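Local atomic coordinates of crystal protein (Bacillus thuringiensis serovar dakota, PDB entry 2ZTB), a protein that recognizes cancer cells as a proteolytically activated bacterial toxin and probably kills them by forming membrane pores, as aerolysin-type toxins do. Residues L88-N93 with V162-Q167. Residues are numbered along the deposited sequence; the frame is centred on the assembly and turned at random.
Sequences LTNNTN and VTVPAQ
Asn90 reaches across to the end of strand 147-164 and the loop after it, and carries the polar part of this contact. Its CB packs against the isopropyl group of Val164, 3.8 Å from CG2, and also lies 3.5 Å from Pro165 O. With CG set anti to the backbone N (chi1 -165°), the amide extends away from its own strand, and CG passes 3.3 Å from Ala166 O. At the tip, ND2 donates to Val164 O (2.8 Å, N-H...O 144°), approaching from above the carbonyl plane, and more weakly to Pro165 O at 3.1 Å; it also bonds to the carbonyl of Glu94. The other branch turns back to its own chain: Asn90 OD1 accepts from Thr92 N at 3.2 Å, closing an Asx turn. Bonded through both OD1 and ND2, the buried amide should have its rotation fixed. Further back along the strands the contact becomes apolar: Leu88 and Val162 meet tip to tip, Leu88 CD1 4.0 Å from Val162 CG2, with Ile172 touching both. Farther along, Ala166 CB rests 3.6 Å from Asn93 O. Residues 165-167 lead straight into strand 168-199, which pairs with strand 61-90. An Asx turn led by Asn90, whose amide also ties the end of strand 61-90 to the loop joining strands 147-164 and 168-199, thus closes one end of the elongated beta-rich fold of the parasporin-2-like, aerolysin-type toxins.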
ATOM      1  N   LEU A  88      11.917 -35.967 -25.519  1.00 60.65           N
ATOM      2  CA  LEU A  88      11.914 -37.416 -25.694  1.00 61.77           C
ATOM      3  C   LEU A  88      12.880 -37.811 -26.810  1.00 62.55           C
ATOM      4  O   LEU A  88      12.778 -37.314 -27.933  1.00 62.54           O
ATOM      5  CB  LEU A  88      10.500 -37.929 -26.012  1.00 61.62           C
ATOM      6  CG  LEU A  88       9.399 -37.803 -24.948  1.00 62.15           C
ATOM      7  CD1 LEU A  88       8.027 -38.161 -25.521  1.00 60.30           C
ATOM      8  CD2 LEU A  88       9.712 -38.664 -23.718  1.00 62.76           C
ATOM      9  N   THR A  89      13.813 -38.705 -26.503  1.00 63.70           N
ATOM     10  CA  THR A  89      14.779 -39.168 -27.500  1.00 64.92           C
ATOM     11  C   THR A  89      14.472 -40.604 -27.927  1.00 65.83           C
ATOM     12  O   THR A  89      14.283 -41.484 -27.082  1.00 65.80           O
ATOM     13  CB  THR A  89      16.238 -39.020 -27.003  1.00 64.82           C
ATOM     14  OG1 THR A  89      16.479 -37.652 -26.643  1.00 65.88           O
ATOM     15  CG2 THR A  89      17.235 -39.423 -28.086  1.00 64.71           C
ATOM     16  N   ASN A  90      14.394 -40.815 -29.243  1.00 66.95           N
ATOM     17  CA  ASN A  90      14.200 -42.144 -29.819  1.00 68.31           C
ATOM     18  C   ASN A  90      15.486 -42.638 -30.478  1.00 69.04           C
ATOM     19  O   ASN A  90      15.836 -42.213 -31.587  1.00 69.09           O
ATOM     20  CB  ASN A  90      13.039 -42.156 -30.825  1.00 68.27           C
ATOM     21  CG  ASN A  90      12.570 -43.565 -31.172  1.00 68.85           C
ATOM     22  OD1 ASN A  90      13.146 -44.560 -30.718  1.00 69.50           O
ATOM     23  ND2 ASN A  90      11.513 -43.655 -31.981  1.00 68.66           N
ATOM     24  N   ASN A  91      16.184 -43.528 -29.776  1.00 69.95           N
ATOM     25  CA  ASN A  91      17.466 -44.057 -30.238  1.00 70.81           C
ATOM     26  C   ASN A  91      17.339 -45.366 -31.012  1.00 71.23           C
ATOM     27  O   ASN A  91      18.342 -46.002 -31.316  1.00 71.44           O
ATOM     28  CB  ASN A  91      18.442 -44.209 -29.063  1.00 70.86           C
ATOM     29  CG  ASN A  91      19.014 -42.876 -28.602  1.00 71.21           C
ATOM     30  OD1 ASN A  91      19.583 -42.127 -29.397  1.00 71.61           O
ATOM     31  ND2 ASN A  91      18.865 -42.576 -27.312  1.00 71.25           N
ATOM     32  N   THR A  92      16.104 -45.750 -31.333  1.00 71.86           N
ATOM     33  CA  THR A  92      15.830 -46.997 -32.050  1.00 72.17           C
ATOM     34  C   THR A  92      15.479 -46.741 -33.516  1.00 72.59           C
ATOM     35  O   THR A  92      15.301 -45.597 -33.930  1.00 72.58           O
ATOM     36  CB  THR A  92      14.696 -47.830 -31.383  1.00 72.19           C
ATOM     37  OG1 THR A  92      13.420 -47.228 -31.644  1.00 72.06           O
ATOM     38  CG2 THR A  92      14.917 -47.959 -29.872  1.00 72.38           C
ATOM     39  N   ASN A  93      15.382 -47.818 -34.292  1.00 73.01           N
ATOM     40  CA  ASN A  93      15.052 -47.734 -35.714  1.00 73.44           C
ATOM     41  C   ASN A  93      13.543 -47.709 -35.971  1.00 73.56           C
ATOM     42  O   ASN A  93      13.100 -47.547 -37.116  1.00 73.80           O
ATOM     43  CB  ASN A  93      15.707 -48.889 -36.483  1.00 73.44           C
ATOM     44  CG  ASN A  93      17.221 -48.927 -36.311  1.00 73.67           C
ATOM     45  OD1 ASN A  93      17.798 -48.141 -35.558  1.00 73.91           O
ATOM     46  ND2 ASN A  93      17.868 -49.847 -37.016  1.00 74.11           N
ATOM     47  N   VAL A 162       2.548 -38.676 -27.268  1.00 55.13           N
ATOM     48  CA  VAL A 162       3.401 -38.243 -28.377  1.00 56.33           C
ATOM     49  C   VAL A 162       4.101 -39.392 -29.109  1.00 57.20           C
ATOM     50  O   VAL A 162       4.551 -40.372 -28.494  1.00 57.43           O
ATOM     51  CB  VAL A 162       4.361 -37.015 -27.989  1.00 56.52           C
ATOM     52  CG1 VAL A 162       4.410 -36.771 -26.485  1.00 56.53           C
ATOM     53  CG2 VAL A 162       5.763 -37.135 -28.596  1.00 56.01           C
ATOM     54  N   THR A 163       4.142 -39.283 -30.433  1.00 58.28           N
ATOM     55  CA  THR A 163       4.887 -40.219 -31.275  1.00 58.71           C
ATOM     56  C   THR A 163       6.209 -39.571 -31.655  1.00 59.28           C
ATOM     57  O   THR A 163       6.240 -38.438 -32.150  1.00 59.20           O
ATOM     58  CB  THR A 163       4.111 -40.582 -32.561  1.00 58.86           C
ATOM     59  OG1 THR A 163       2.808 -41.071 -32.218  1.00 59.14           O
ATOM     60  CG2 THR A 163       4.859 -41.656 -33.379  1.00 58.50           C
ATOM     61  N   VAL A 164       7.305 -40.274 -31.397  1.00 59.97           N
ATOM     62  CA  VAL A 164       8.610 -39.789 -31.836  1.00 60.94           C
ATOM     63  C   VAL A 164       9.167 -40.737 -32.905  1.00 61.55           C
ATOM     64  O   VAL A 164       9.348 -41.938 -32.648  1.00 61.75           O
ATOM     65  CB  VAL A 164       9.596 -39.437 -30.648  1.00 61.06           C
ATOM     66  CG1 VAL A 164       9.696 -40.564 -29.636  1.00 61.69           C
ATOM     67  CG2 VAL A 164      10.977 -39.023 -31.170  1.00 60.31           C
ATOM     68  N   PRO A 165       9.359 -40.209 -34.134  1.00 62.05           N
ATOM     69  CA  PRO A 165       9.863 -40.981 -35.273  1.00 62.28           C
ATOM     70  C   PRO A 165      11.229 -41.628 -35.024  1.00 62.54           C
ATOM     71  O   PRO A 165      11.897 -41.329 -34.021  1.00 62.41           O
ATOM     72  CB  PRO A 165       9.942 -39.953 -36.413  1.00 62.29           C
ATOM     73  CG  PRO A 165       9.751 -38.630 -35.800  1.00 62.32           C
ATOM     74  CD  PRO A 165       9.044 -38.816 -34.503  1.00 62.03           C
ATOM     75  N   ALA A 166      11.620 -42.493 -35.963  1.00 62.88           N
ATOM     76  CA  ALA A 166      12.769 -43.396 -35.850  1.00 63.01           C
ATOM     77  C   ALA A 166      14.003 -42.825 -35.144  1.00 62.99           C
ATOM     78  O   ALA A 166      14.292 -43.193 -34.008  1.00 63.21           O
ATOM     79  CB  ALA A 166      13.135 -43.967 -37.230  1.00 63.03           C
ATOM     80  N   GLN A 167      14.726 -41.930 -35.809  1.00 63.16           N
ATOM     81  CA  GLN A 167      16.021 -41.474 -35.292  1.00 63.16           C
ATOM     82  C   GLN A 167      15.971 -40.004 -34.982  1.00 62.89           C
ATOM     83  O   GLN A 167      16.577 -39.187 -35.680  1.00 63.12           O
ATOM     84  CB  GLN A 167      17.163 -41.777 -36.280  1.00 63.40           C
ATOM     85  CG  GLN A 167      17.585 -43.243 -36.337  1.00 63.74           C
ATOM     86  CD  GLN A 167      18.162 -43.765 -35.020  1.00 64.68           C
ATOM     87  OE1 GLN A 167      17.927 -44.917 -34.653  1.00 66.36           O
ATOM     88  NE2 GLN A 167      18.924 -42.926 -34.314  1.00 63.18           N
TER